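Local coordinates for xylanase and alpha-amylase inhibitor protein (PDB 3MU7), which inhibits xylanases and alpha-amylases and has the TIM-barrel fold of family 18 glycosyl hydrolases, at residues I5-G10 / G25-V30; Y29-F34 / K69-I74; Y81-R86 / S131-L136; I121-E126 / P163-V168. One frame throughout, in Å; residues are numbered along the deposited sequence.

Interaction 1 (I5-G10 / G25-V30); sequences IAVYWG and GNYAYV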
loop_
_atom_site.group_PDB
_atom_site.type_symbol
_atom_site.label_atom_id
_atom_site.label_comp_id
_atom_site.label_asym_id
_atom_site.label_seq_id
_atom_site.Cartn_x
_atom_site.Cartn_y
_atom_site.Cartn_z
ATOM N N ILE A 5 -8.226 -7.975 -2.912
ATOM C CA ILE A 5 -6.771 -8.041 -2.946
ATOM C C ILE A 5 -6.208 -6.677 -3.324
ATOM O O ILE A 5 -6.619 -6.080 -4.328
ATOM C CB ILE A 5 -6.254 -9.122 -3.935
ATOM C CG1 ILE A 5 -6.871 -10.488 -3.613
ATOM C CG2 ILE A 5 -4.714 -9.181 -3.942
ATOM C CD1 ILE A 5 -6.423 -11.603 -4.521
ATOM N N ALA A 6 -5.283 -6.186 -2.507
ATOM C CA ALA A 6 -4.484 -5.013 -2.836
ATOM C C ALA A 6 -3.131 -5.501 -3.342
ATOM O O ALA A 6 -2.582 -6.468 -2.821
ATOM C CB ALA A 6 -4.302 -4.137 -1.619
ATOM N N VAL A 7 -2.576 -4.839 -4.347
ATOM C CA VAL A 7 -1.275 -5.243 -4.857
ATOM C C VAL A 7 -0.401 -4.023 -5.109
ATOM O O VAL A 7 -0.889 -2.993 -5.590
ATOM C CB VAL A 7 -1.421 -6.131 -6.136
ATOM C CG1 VAL A 7 -1.935 -5.334 -7.328
ATOM C CG2 VAL A 7 -0.112 -6.840 -6.471
ATOM N N TYR A 8 0.880 -4.135 -4.782
ATOM C CA TYR A 8 1.840 -3.107 -5.153
ATOM C C TYR A 8 2.263 -3.273 -6.602
ATOM O O TYR A 8 2.503 -4.390 -7.071
ATOM C CB TYR A 8 3.056 -3.146 -4.241
ATOM C CG TYR A 8 2.838 -2.438 -2.923
ATOM C CD1 TYR A 8 2.368 -3.129 -1.805
ATOM C CD2 TYR A 8 3.088 -1.074 -2.798
ATOM C CE1 TYR A 8 2.171 -2.477 -0.591
ATOM C CE2 TYR A 8 2.899 -0.413 -1.585
ATOM C CZ TYR A 8 2.433 -1.124 -0.491
ATOM O OH TYR A 8 2.242 -0.507 0.725
ATOM N N TRP A 9 2.369 -2.142 -7.286
ATOM C CA TRP A 9 2.798 -2.077 -8.678
ATOM C C TRP A 9 3.904 -1.029 -8.773
ATOM O O TRP A 9 3.932 -0.082 -7.980
ATOM C CB TRP A 9 1.613 -1.701 -9.582
ATOM C CG TRP A 9 1.962 -1.722 -11.037
ATOM C CD1 TRP A 9 1.833 -2.778 -11.886
ATOM C CD2 TRP A 9 2.534 -0.652 -11.802
ATOM N NE1 TRP A 9 2.280 -2.430 -13.143
ATOM C CE2 TRP A 9 2.722 -1.137 -13.114
ATOM C CE3 TRP A 9 2.889 0.671 -11.514
ATOM C CZ2 TRP A 9 3.269 -0.351 -14.134
ATOM C CZ3 TRP A 9 3.436 1.453 -12.529
ATOM C CH2 TRP A 9 3.612 0.936 -13.824
ATOM N N GLY A 10 4.824 -1.202 -9.721
ATOM C CA GLY A 10 5.841 -0.191 -9.988
ATOM C C GLY A 10 7.257 -0.615 -9.663
ATOM O O GLY A 10 8.179 0.190 -9.780
ATOM N N GLY A 25 -8.439 -8.464 -13.293
ATOM C CA GLY A 25 -9.658 -8.588 -12.495
ATOM C C GLY A 25 -9.409 -9.158 -11.110
ATOM O O GLY A 25 -10.358 -9.491 -10.398
ATOM N N ASN A 26 -8.142 -9.280 -10.719
ATOM C CA ASN A 26 -7.801 -9.896 -9.434
ATOM C C ASN A 26 -7.745 -8.924 -8.267
ATOM O O ASN A 26 -7.731 -9.355 -7.110
ATOM C CB ASN A 26 -6.467 -10.631 -9.526
ATOM C CG ASN A 26 -6.556 -11.909 -10.317
ATOM O OD1 ASN A 26 -7.582 -12.203 -10.936
ATOM N ND2 ASN A 26 -5.477 -12.678 -10.311
ATOM N N TYR A 27 -7.698 -7.627 -8.561
ATOM C CA TYR A 27 -7.339 -6.632 -7.553
ATOM C C TYR A 27 -8.394 -5.567 -7.342
ATOM O O TYR A 27 -8.956 -5.041 -8.306
ATOM C CB TYR A 27 -6.026 -5.949 -7.941
ATOM C CG TYR A 27 -4.939 -6.893 -8.385
ATOM C CD1 TYR A 27 -4.498 -6.893 -9.706
ATOM C CD2 TYR A 27 -4.365 -7.796 -7.496
ATOM C CE1 TYR A 27 -3.507 -7.747 -10.120
ATOM C CE2 TYR A 27 -3.361 -8.651 -7.900
ATOM C CZ TYR A 27 -2.938 -8.623 -9.220
ATOM O OH TYR A 27 -1.942 -9.455 -9.666
ATOM N N ALA A 28 -8.624 -5.226 -6.079
ATOM C CA ALA A 28 -9.496 -4.125 -5.704
ATOM C C ALA A 28 -8.712 -2.814 -5.581
ATOM O O ALA A 28 -9.268 -1.738 -5.773
ATOM C CB ALA A 28 -10.203 -4.446 -4.395
ATOM N N TYR A 29 -7.431 -2.920 -5.232
ATOM C CA TYR A 29 -6.540 -1.769 -5.098
ATOM C C TYR A 29 -5.248 -2.094 -5.807
ATOM O O TYR A 29 -4.708 -3.199 -5.647
ATOM C CB TYR A 29 -6.136 -1.526 -3.648
ATOM C CG TYR A 29 -7.184 -1.048 -2.688
ATOM C CD1 TYR A 29 -7.368 0.315 -2.460
ATOM C CD2 TYR A 29 -7.937 -1.950 -1.943
ATOM C CE1 TYR A 29 -8.309 0.775 -1.541
ATOM C CE2 TYR A 29 -8.886 -1.500 -1.020
ATOM C CZ TYR A 29 -9.062 -0.140 -0.828
ATOM O OH TYR A 29 -9.997 0.307 0.078
ATOM N N VAL A 30 -4.729 -1.115 -6.542
ATOM C CA VAL A 30 -3.366 -1.169 -7.063
ATOM C C VAL A 30 -2.625 0.028 -6.491
ATOM O O VAL A 30 -3.100 1.163 -6.571
ATOM C CB VAL A 30 -3.315 -1.199 -8.605
ATOM C CG1 VAL A 30 -1.878 -1.171 -9.081
ATOM C CG2 VAL A 30 -3.979 -2.453 -9.128
HETATM O O HOH W 1 -9.636 -8.405 -5.425
#
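The carbonyl oxygen of Ile5 is gripped by two successive amides where the chain rejoins the sheet: Ala28 N bonds to Ile5 O at 2.8 Å, and Tyr29 N reaches it in a weak bond of 3.4 Å. One step on, Val7 N returns the bond to Tyr29 O at 3.0 Å, which sets the parallel pairing of Ala6 with Tyr29. A water ties the amide of Ile5 to the carbonyl of Asn26 ahead of the strand. On the helix side, Val7 CG1 sits over the middle of the Tyr27 ring, 3.5 Å from its centroid, a CH-pi contact 13° off the normal. Its chi1 of 69° sets CG1 between the backbone N and the carbonyl carbon, aimed straight at that face, while Ile5 CG2 meets the ring's edge. The phenol oxygen bonds to Asp259 and Arg16, so a tyrosine serves both as apolar plate and polar reach. Beyond it, Val30 CG1 packs on Trp9 CB at 3.6 Å. Ala6 points to the other face, into the barrel, where its small CB methyl packs on Tyr29 CB at 3.8 Å. The parallel pairing joins strands either side of helix 18-23, a beta-alpha-beta unit of the TIM barrel.

Interaction 2 (Y29-F34 / K69-I74); sequences YVIIGF and KVLLSI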
loop_
_atom_site.group_PDB
_atom_site.type_symbol
_atom_site.label_atom_id
_atom_site.label_comp_id
_atom_site.label_asym_id
_atom_site.label_seq_id
_atom_site.Cartn_x
_atom_site.Cartn_y
_atom_site.Cartn_z
ATOM N N TYR A 29 -7.431 -2.920 -5.232
ATOM C CA TYR A 29 -6.540 -1.769 -5.098
ATOM C C TYR A 29 -5.248 -2.094 -5.807
ATOM O O TYR A 29 -4.708 -3.199 -5.647
ATOM C CB TYR A 29 -6.136 -1.526 -3.648
ATOM C CG TYR A 29 -7.184 -1.048 -2.688
ATOM C CD1 TYR A 29 -7.368 0.315 -2.460
ATOM C CD2 TYR A 29 -7.937 -1.950 -1.943
ATOM C CE1 TYR A 29 -8.309 0.775 -1.541
ATOM C CE2 TYR A 29 -8.886 -1.500 -1.020
ATOM C CZ TYR A 29 -9.062 -0.140 -0.828
ATOM O OH TYR A 29 -9.997 0.307 0.078
ATOM N N VAL A 30 -4.729 -1.115 -6.542
ATOM C CA VAL A 30 -3.366 -1.169 -7.063
ATOM C C VAL A 30 -2.625 0.028 -6.491
ATOM O O VAL A 30 -3.100 1.163 -6.571
ATOM C CB VAL A 30 -3.315 -1.199 -8.605
ATOM C CG1 VAL A 30 -1.878 -1.171 -9.081
ATOM C CG2 VAL A 30 -3.979 -2.453 -9.128
ATOM N N ILE A 31 -1.483 -0.254 -5.870
ATOM C CA ILE A 31 -0.737 0.749 -5.146
ATOM C C ILE A 31 0.562 1.009 -5.897
ATOM O O ILE A 31 1.455 0.156 -5.947
ATOM C CB ILE A 31 -0.416 0.291 -3.706
ATOM C CG1 ILE A 31 -1.662 -0.266 -2.999
ATOM C CG2 ILE A 31 0.223 1.437 -2.936
ATOM C CD1 ILE A 31 -1.334 -1.123 -1.776
ATOM N N ILE A 32 0.654 2.188 -6.503
ATOM C CA ILE A 32 1.857 2.568 -7.237
ATOM C C ILE A 32 2.952 2.972 -6.252
ATOM O O ILE A 32 2.762 3.913 -5.470
ATOM C CB ILE A 32 1.578 3.741 -8.202
ATOM C CG1 ILE A 32 0.496 3.383 -9.228
ATOM C CG2 ILE A 32 2.876 4.166 -8.899
ATOM C CD1 ILE A 32 -0.076 4.590 -9.938
ATOM N N GLY A 33 4.079 2.263 -6.273
ATOM C CA GLY A 33 5.203 2.613 -5.405
ATOM C C GLY A 33 6.414 2.997 -6.234
ATOM O O GLY A 33 6.687 2.336 -7.232
ATOM N N PHE A 34 7.163 4.043 -5.867
ATOM C CA PHE A 34 7.017 4.844 -4.642
ATOM C C PHE A 34 7.453 6.276 -4.885
ATOM O O PHE A 34 8.346 6.540 -5.708
ATOM C CB PHE A 34 7.922 4.300 -3.524
ATOM C CG PHE A 34 7.524 2.944 -3.048
ATOM C CD1 PHE A 34 6.532 2.798 -2.087
ATOM C CD2 PHE A 34 8.106 1.808 -3.598
ATOM C CE1 PHE A 34 6.131 1.536 -1.672
ATOM C CE2 PHE A 34 7.708 0.544 -3.199
ATOM C CZ PHE A 34 6.716 0.405 -2.236
ATOM N N LYS A 69 -9.283 0.821 -7.422
ATOM C CA LYS A 69 -8.751 2.024 -6.792
ATOM C C LYS A 69 -7.238 2.057 -6.947
ATOM O O LYS A 69 -6.561 1.039 -6.765
ATOM C CB LYS A 69 -9.138 2.081 -5.317
ATOM C CG LYS A 69 -10.629 2.309 -5.082
ATOM C CD LYS A 69 -10.959 2.475 -3.608
ATOM C CE LYS A 69 -12.351 3.072 -3.426
ATOM N NZ LYS A 69 -12.711 3.216 -1.988
ATOM N N VAL A 70 -6.719 3.227 -7.295
ATOM C CA VAL A 70 -5.295 3.401 -7.540
ATOM C C VAL A 70 -4.731 4.401 -6.542
ATOM O O VAL A 70 -5.189 5.550 -6.470
ATOM C CB VAL A 70 -5.020 3.887 -8.978
ATOM C CG1 VAL A 70 -3.531 3.969 -9.226
ATOM C CG2 VAL A 70 -5.673 2.955 -10.001
ATOM N N LEU A 71 -3.741 3.956 -5.775
ATOM C CA LEU A 71 -3.114 4.779 -4.736
ATOM C C LEU A 71 -1.675 5.053 -5.101
ATOM O O LEU A 71 -1.062 4.291 -5.854
ATOM C CB LEU A 71 -3.143 4.066 -3.385
ATOM C CG LEU A 71 -4.455 3.441 -2.918
ATOM C CD1 LEU A 71 -4.251 2.716 -1.591
ATOM C CD2 LEU A 71 -5.551 4.458 -2.800
ATOM N N LEU A 72 -1.137 6.149 -4.574
ATOM C CA LEU A 72 0.295 6.392 -4.607
ATOM C C LEU A 72 0.862 6.109 -3.232
ATOM O O LEU A 72 0.353 6.600 -2.214
ATOM C CB LEU A 72 0.618 7.843 -4.975
ATOM C CG LEU A 72 2.094 8.264 -4.913
ATOM C CD1 LEU A 72 2.941 7.512 -5.942
ATOM C CD2 LEU A 72 2.236 9.769 -5.084
ATOM N N SER A 73 1.921 5.314 -3.205
ATOM C CA SER A 73 2.603 5.003 -1.963
ATOM C C SER A 73 3.806 5.913 -1.743
ATOM O O SER A 73 4.658 6.068 -2.632
ATOM C CB SER A 73 3.033 3.544 -1.962
ATOM O OG SER A 73 3.532 3.159 -0.694
ATOM N N ILE A 74 3.863 6.504 -0.552
ATOM C CA ILE A 74 4.998 7.319 -0.135
ATOM C C ILE A 74 5.942 6.491 0.728
ATOM O O ILE A 74 5.508 5.624 1.511
ATOM C CB ILE A 74 4.563 8.626 0.582
ATOM C CG1 ILE A 74 3.783 8.329 1.870
ATOM C CG2 ILE A 74 3.750 9.504 -0.378
ATOM C CD1 ILE A 74 3.521 9.562 2.718
HETATM O O HOH W 2 -10.519 2.948 0.182
#
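Val30 and Ile32 each use both backbone groups to pair with strand 69-74. Val30 N bonds to Lys69 O at 2.8 Å and Leu71 N to Val30 O at 3.0 Å; Ile32 N takes Leu71 O, and Ser73 N takes Ile32 O, the last at 169° and 2.8 Å. On the face of Val30 and Ile32, branched residues suited to extended chain pack together: Ile32 CD1 touches Val70 CG1 at 3.6 Å. The inward face is mixed. At its start the Tyr29 ring and the extended Lys69 chain run side by side, CE1 against CD at 3.8 Å, and one water joins Tyr29 OH to Lys69 NZ. Leu71 CD1 packs between Tyr29 and Ile31, whose CG2 lies 3.6 Å from Ser73 CB. Ser73 OG, turned anti to its backbone N (chi1 -172°), lies at the edge of the Phe34 ring, 3.2 Å from CE1, and is hydrogen-bonded to Asp122 of the next strand. Phe34 follows a cis peptide and meets His124 edge-to-face. Trp178 meets Tyr29 edge-to-face on the inward face; on the other, helix 86-101 covers Leu72. Such in-register parallel strands, 27° apart, with a cis peptide late in the first, belong to the family 18 TIM barrel.

Interaction 3 (Y81-R86 / S131-L136); sequences YSLDSR and SQYQLL. With PEG (di(hydroxyethyl)ether), chain D; PEG (di(hydroxyethyl)ether), chain C.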
loop_
_atom_site.group_PDB
_atom_site.type_symbol
_atom_site.label_atom_id
_atom_site.label_comp_id
_atom_site.label_asym_id
_atom_site.label_seq_id
_atom_site.Cartn_x
_atom_site.Cartn_y
_atom_site.Cartn_z
ATOM N N TYR A 81 14.047 9.372 2.068
ATOM C CA TYR A 81 12.868 10.087 2.496
ATOM C C TYR A 81 12.896 10.262 3.995
ATOM O O TYR A 81 13.324 9.371 4.731
ATOM C CB TYR A 81 11.582 9.400 2.022
ATOM C CG TYR A 81 11.327 8.003 2.544
ATOM C CD1 TYR A 81 10.666 7.800 3.758
ATOM C CD2 TYR A 81 11.705 6.886 1.803
ATOM C CE1 TYR A 81 10.405 6.522 4.228
ATOM C CE2 TYR A 81 11.454 5.598 2.264
ATOM C CZ TYR A 81 10.798 5.422 3.481
ATOM O OH TYR A 81 10.526 4.154 3.942
ATOM N N SER A 82 12.461 11.433 4.435
ATOM C CA SER A 82 12.352 11.735 5.848
ATOM C C SER A 82 11.359 12.861 5.989
ATOM O O SER A 82 11.023 13.534 5.017
ATOM C CB SER A 82 13.706 12.142 6.432
ATOM O OG SER A 82 14.168 13.335 5.843
ATOM N N LEU A 83 10.891 13.062 7.210
ATOM C CA LEU A 83 9.862 14.030 7.457
ATOM C C LEU A 83 10.035 14.566 8.864
ATOM O O LEU A 83 9.135 14.476 9.700
ATOM C CB LEU A 83 8.496 13.369 7.270
ATOM C CG LEU A 83 7.434 14.359 6.818
ATOM C CD1 LEU A 83 7.550 14.664 5.336
ATOM C CD2 LEU A 83 6.063 13.827 7.167
ATOM N N ASP A 84 11.208 15.135 9.108
ATOM C CA ASP A 84 11.594 15.588 10.442
ATOM C C ASP A 84 10.958 16.912 10.889
ATOM O O ASP A 84 10.705 17.083 12.081
ATOM C CB ASP A 84 13.122 15.655 10.571
ATOM C CG ASP A 84 13.785 14.286 10.474
ATOM O OD1 ASP A 84 13.229 13.299 11.000
ATOM O OD2 ASP A 84 14.878 14.202 9.876
ATOM N N SER A 85 10.712 17.848 9.967
ATOM C CA SER A 85 10.142 19.150 10.360
ATOM C C SER A 85 8.651 19.261 10.058
ATOM O O SER A 85 8.133 18.578 9.174
ATOM C CB SER A 85 10.890 20.322 9.712
ATOM O OG SER A 85 10.475 20.535 8.370
ATOM N N ARG A 86 7.969 20.141 10.783
ATOM C CA ARG A 86 6.562 20.418 10.519
ATOM C C ARG A 86 6.372 20.957 9.111
ATOM O O ARG A 86 5.414 20.596 8.427
ATOM C CB ARG A 86 5.993 21.399 11.542
ATOM C CG ARG A 86 5.846 20.814 12.937
ATOM C CD ARG A 86 5.231 21.814 13.912
ATOM N NE ARG A 86 3.935 22.316 13.454
ATOM C CZ ARG A 86 2.760 21.760 13.743
ATOM N NH1 ARG A 86 2.693 20.670 14.496
ATOM N NH2 ARG A 86 1.645 22.298 13.271
ATOM N N SER A 131 8.358 10.649 13.469
ATOM C CA SER A 131 8.748 11.919 12.853
ATOM C C SER A 131 7.551 12.900 12.918
ATOM O O SER A 131 6.935 13.098 13.891
ATOM C CB SER A 131 9.154 11.662 11.314
ATOM O OG SER A 131 10.115 10.608 11.285
ATOM N N GLN A 132 7.254 13.437 11.759
ATOM C CA GLN A 132 6.088 14.312 11.595
ATOM C C GLN A 132 4.995 13.675 10.733
ATOM O O GLN A 132 4.161 14.371 10.147
ATOM C CB GLN A 132 6.489 15.692 11.063
ATOM C CG GLN A 132 7.380 16.486 12.021
ATOM C CD GLN A 132 6.647 17.014 13.255
ATOM O OE1 GLN A 132 5.422 17.001 13.328
ATOM N NE2 GLN A 132 7.412 17.511 14.224
ATOM N N TYR A 133 4.993 12.347 10.669
ATOM C CA TYR A 133 3.978 11.642 9.880
ATOM C C TYR A 133 2.553 11.814 10.413
ATOM O O TYR A 133 1.605 11.800 9.627
ATOM C CB TYR A 133 4.342 10.166 9.684
ATOM C CG TYR A 133 5.526 10.003 8.763
ATOM C CD1 TYR A 133 6.778 9.659 9.259
ATOM C CD2 TYR A 133 5.392 10.218 7.392
ATOM C CE1 TYR A 133 7.875 9.534 8.402
ATOM C CE2 TYR A 133 6.474 10.106 6.537
ATOM C CZ TYR A 133 7.701 9.751 7.046
ATOM O OH TYR A 133 8.762 9.633 6.183
ATOM N N GLN A 134 2.401 12.007 11.724
ATOM C CA GLN A 134 1.088 12.325 12.275
ATOM C C GLN A 134 0.562 13.645 11.706
ATOM O O GLN A 134 -0.591 13.722 11.292
ATOM C CB GLN A 134 1.102 12.337 13.808
ATOM C CG GLN A 134 -0.235 12.718 14.448
ATOM C CD GLN A 134 -1.323 11.669 14.281
ATOM O OE1 GLN A 134 -1.094 10.575 13.771
ATOM N NE2 GLN A 134 -2.522 12.003 14.721
ATOM N N LEU A 135 1.403 14.676 11.677
ATOM C CA LEU A 135 1.008 15.950 11.079
ATOM C C LEU A 135 0.684 15.810 9.586
ATOM O O LEU A 135 -0.288 16.383 9.112
ATOM C CB LEU A 135 2.076 17.024 11.306
ATOM C CG LEU A 135 1.785 18.425 10.747
ATOM C CD1 LEU A 135 0.496 19.024 11.302
ATOM C CD2 LEU A 135 2.957 19.350 11.010
ATOM N N LEU A 136 1.494 15.045 8.856
ATOM C CA LEU A 136 1.210 14.789 7.451
ATOM C C LEU A 136 -0.176 14.166 7.287
ATOM O O LEU A 136 -0.975 14.622 6.464
ATOM C CB LEU A 136 2.267 13.871 6.844
ATOM C CG LEU A 136 2.002 13.411 5.407
ATOM C CD1 LEU A 136 2.029 14.583 4.433
ATOM C CD2 LEU A 136 3.011 12.365 4.996
HETATM C C1 PEG D . 9.601 23.704 11.665
HETATM O O1 PEG D . 9.062 23.422 10.367
HETATM C C2 PEG D . 8.900 22.854 12.729
HETATM O O2 PEG D . 9.435 21.521 12.831
HETATM C C1 PEG C . 0.165 18.189 14.843
HETATM O O1 PEG C . 0.275 19.178 15.795
HETATM C C2 PEG C . 0.175 16.868 15.518
HETATM O O2 PEG C . 1.366 16.387 15.115
HETATM O O HOH W 3 11.031 8.738 7.269
HETATM O O HOH W 4 11.553 10.911 9.094
HETATM O O HOH W 5 13.300 10.674 12.636
HETATM O O HOH W 6 4.358 18.621 15.276
#
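Arg86 lays its guanidinium flat on a leucine: Leu135 CD2 stands over the centre of one face, 3.6 Å from Arg86 CZ, while polar partners gather at the rim. In the plane of the group, Arg86 NH1 bonds to O1 of one di(hydroxyethyl)ether molecule, and a water bridges NH1 to Gln132 OE1. The two side chains cross at about a right angle, the bend at chi3 (56°) turning the guanidinium face onto CD2, which suits an arginine at the surface, its flat face apolar and its edge full of donors. A second di(hydroxyethyl)ether accepts from Arg86 N; both molecules probably come from the crystallisation liquor.

Deeper in, Leu83 O receives Gln132 N at 3.0 Å, nearly along the C=O axis but bent at the hydrogen (134°). Gln132 is the N-cap residue of helix 133-144 and Ser85 that of helix 86-101, where Ser85 OG caps Asp88 N. The contact therefore joins the starts of two neighbouring outer helices of the TIM barrel, on the side where loops follow the C-terminal ends of the strands. Leu83 packs between them: its CB rests over the face of the Tyr133 ring, 4.0 Å from the centroid, and CD2 meets Leu136 CB at 3.8 Å. Tyr133 OH comes to the edge of the Tyr81 ring, 3.6 Å from CD1, and holds a water at 2.7 Å from OH. Tyr81 OH is engaged by Gly76 and Glu126. Another water accepts from Leu83 N and donates to Ser131 OG at 2.6 Å.

Interaction 4 (I121-E126 / P163-V168); sequences IDFHIE and PNLGTV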
loop_
_atom_site.group_PDB
_atom_site.type_symbol
_atom_site.label_atom_id
_atom_site.label_comp_id
_atom_site.label_asym_id
_atom_site.label_seq_id
_atom_site.Cartn_x
_atom_site.Cartn_y
_atom_site.Cartn_z
ATOM N N ILE A 121 -3.610 7.861 -0.823
ATOM C CA ILE A 121 -2.192 7.818 -0.491
ATOM C C ILE A 121 -1.932 6.699 0.498
ATOM O O ILE A 121 -2.641 6.569 1.501
ATOM C CB ILE A 121 -1.715 9.166 0.136
ATOM C CG1 ILE A 121 -2.007 10.368 -0.782
ATOM C CG2 ILE A 121 -0.241 9.090 0.554
ATOM C CD1 ILE A 121 -1.307 10.330 -2.129
ATOM N N ASP A 122 -0.899 5.917 0.208
ATOM C CA ASP A 122 -0.468 4.810 1.050
ATOM C C ASP A 122 0.830 5.177 1.768
ATOM O O ASP A 122 1.810 5.566 1.132
ATOM C CB ASP A 122 -0.260 3.579 0.167
ATOM C CG ASP A 122 0.297 2.397 0.917
ATOM O OD1 ASP A 122 -0.394 1.888 1.825
ATOM O OD2 ASP A 122 1.413 1.956 0.574
ATOM N N PHE A 123 0.830 5.056 3.093
ATOM C CA PHE A 123 2.006 5.363 3.922
ATOM C C PHE A 123 2.831 4.087 4.085
ATOM O O PHE A 123 2.542 3.253 4.958
ATOM C CB PHE A 123 1.580 5.836 5.318
ATOM C CG PHE A 123 1.120 7.274 5.406
ATOM C CD1 PHE A 123 1.572 8.075 6.451
ATOM C CD2 PHE A 123 0.220 7.820 4.488
ATOM C CE1 PHE A 123 1.133 9.398 6.591
ATOM C CE2 PHE A 123 -0.215 9.144 4.619
ATOM C CZ PHE A 123 0.245 9.932 5.674
ATOM N N HIS A 124 3.857 3.920 3.263
ATOM C CA HIS A 124 4.760 2.760 3.366
ATOM C C HIS A 124 6.075 3.240 3.996
ATOM O O HIS A 124 7.157 3.154 3.406
ATOM C CB HIS A 124 4.973 2.136 1.979
ATOM C CG HIS A 124 5.600 0.770 1.992
ATOM N ND1 HIS A 124 4.925 -0.349 1.553
ATOM C CD2 HIS A 124 6.833 0.344 2.361
ATOM C CE1 HIS A 124 5.714 -1.405 1.654
ATOM N NE2 HIS A 124 6.876 -1.013 2.139
ATOM N N ILE A 125 5.963 3.751 5.217
ATOM C CA ILE A 125 7.087 4.361 5.921
ATOM C C ILE A 125 7.848 3.283 6.668
ATOM O O ILE A 125 7.343 2.715 7.641
ATOM C CB ILE A 125 6.612 5.482 6.876
ATOM C CG1 ILE A 125 5.739 6.512 6.134
ATOM C CG2 ILE A 125 7.800 6.127 7.587
ATOM C CD1 ILE A 125 6.349 7.090 4.847
ATOM N N GLU A 126 9.066 3.017 6.206
ATOM C CA GLU A 126 9.850 1.886 6.678
ATOM C C GLU A 126 11.026 2.298 7.563
ATOM O O GLU A 126 11.699 1.442 8.131
ATOM C CB GLU A 126 10.320 1.051 5.479
ATOM C CG GLU A 126 10.825 -0.350 5.826
ATOM C CD GLU A 126 9.719 -1.310 6.333
ATOM O OE1 GLU A 126 8.703 -1.521 5.593
ATOM O OE2 GLU A 126 9.882 -1.844 7.413
ATOM N N PRO A 163 6.950 0.650 14.794
ATOM C CA PRO A 163 7.806 1.757 15.244
ATOM C C PRO A 163 7.693 3.027 14.408
ATOM O O PRO A 163 7.845 4.124 14.941
ATOM C CB PRO A 163 9.223 1.179 15.131
ATOM C CG PRO A 163 9.098 0.022 14.235
ATOM C CD PRO A 163 7.739 -0.546 14.457
ATOM N N ASN A 164 7.437 2.887 13.111
ATOM C CA ASN A 164 7.324 4.054 12.235
ATOM C C ASN A 164 5.933 4.650 12.166
ATOM O O ASN A 164 5.784 5.865 12.079
ATOM C CB ASN A 164 7.826 3.711 10.838
ATOM C CG ASN A 164 9.271 3.304 10.848
ATOM O OD1 ASN A 164 10.141 4.107 11.177
ATOM N ND2 ASN A 164 9.538 2.047 10.544
ATOM N N LEU A 165 4.922 3.786 12.222
ATOM C CA LEU A 165 3.549 4.178 11.921
ATOM C C LEU A 165 2.576 3.966 13.074
ATOM O O LEU A 165 1.421 4.365 12.977
ATOM C CB LEU A 165 3.045 3.413 10.689
ATOM C CG LEU A 165 3.699 3.713 9.338
ATOM C CD1 LEU A 165 3.512 2.545 8.382
ATOM C CD2 LEU A 165 3.146 4.992 8.751
ATOM N N GLY A 166 3.028 3.339 14.159
ATOM C CA GLY A 166 2.124 2.953 15.245
ATOM C C GLY A 166 1.311 4.101 15.818
ATOM O O GLY A 166 0.102 3.985 16.005
ATOM N N THR A 167 1.970 5.219 16.094
ATOM C CA THR A 167 1.268 6.376 16.646
ATOM C C THR A 167 0.260 6.955 15.652
ATOM O O THR A 167 -0.841 7.346 16.037
ATOM C CB THR A 167 2.237 7.476 17.105
ATOM O OG1 THR A 167 3.048 7.900 16.006
ATOM C CG2 THR A 167 3.116 6.970 18.225
ATOM N N VAL A 168 0.606 6.975 14.383
ATOM C CA VAL A 168 -0.314 7.518 13.386
ATOM C C VAL A 168 -1.514 6.553 13.176
ATOM O O VAL A 168 -2.608 6.968 13.072
ATOM C CB VAL A 168 0.421 7.754 12.054
ATOM C CG1 VAL A 168 -0.562 8.416 11.121
ATOM C CG2 VAL A 168 1.678 8.584 12.284
#
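Leu165 drives one methyl, CD2, between Phe123 and Ile125, two residues whose side chains leave the strand on the same side. Leu165 CD2 lies 3.9 Å from Phe123 CB and comes in at the edge of that ring, near its plane. Against Ile125 the leucine stands at about a right angle, with CD2 at 4.0 Å from Ile125 CB. With chi1 at -67° and chi2 at 157°, the leucine is stretched toward the strand, and its second methyl, CD1, reaches the backbone, 3.6 Å from Phe123 O. A leucine fits here because its forked end can touch both side chains and a carbonyl at once.

Asn164 crosses Ile125 obliquely. Its CB lies 3.4 Å from Ile125 O and 4.1 Å from Ile125 CG2, carrying the amide past the isoleucine toward the backbone of Glu126; Asn164 ND2 is 3.3 Å from Glu126 O. Asparagine suits the place because its short side chain packs CB on Ile125 yet brings a polar amide to this backbone. The Glu126 side chain starts away from Asn164; its OE1 bonds to Gln180 NE2.

Neighbours pack round Phe123 and Ile125: Phe174 meets the Phe123 ring edge-to-face, Leu136 of helix 133-144 touches Phe123, Tyr133 touches Ile125, and Ile74 of strand 69-76 touches both. Through Leu165 and Asn164 the loop leading into helix 166-170 lies over the C-terminal end of strand 120-125, beside helix 133-144.

In the fold
Interactions 1 and 2 share Tyr29 and Val30 of strand 29-37, their centres about 9 Å apart, so strands 5-9, 29-37 and 69-76 follow one another round the barrel wall. Interaction 4 continues the series on strand 120-125, the next neighbour, about 14 Å from interaction 2 between centres. Tyr8, Ser73, Asp122 and His124 tie these contacts together by hydrogen bonds and packing inside the barrel. Interaction 3 lies outside the sheet at the starts of helices 86-101 and 133-144, with Tyr81 OH bonded to Glu126 N. The centres of interactions 3 and 4 are about 10 Å apart. Along the chain, 1 leads into 2, both close before 3 and 4 open, and the segments of 3 and 4 alternate, linking barrel wall to outer helices.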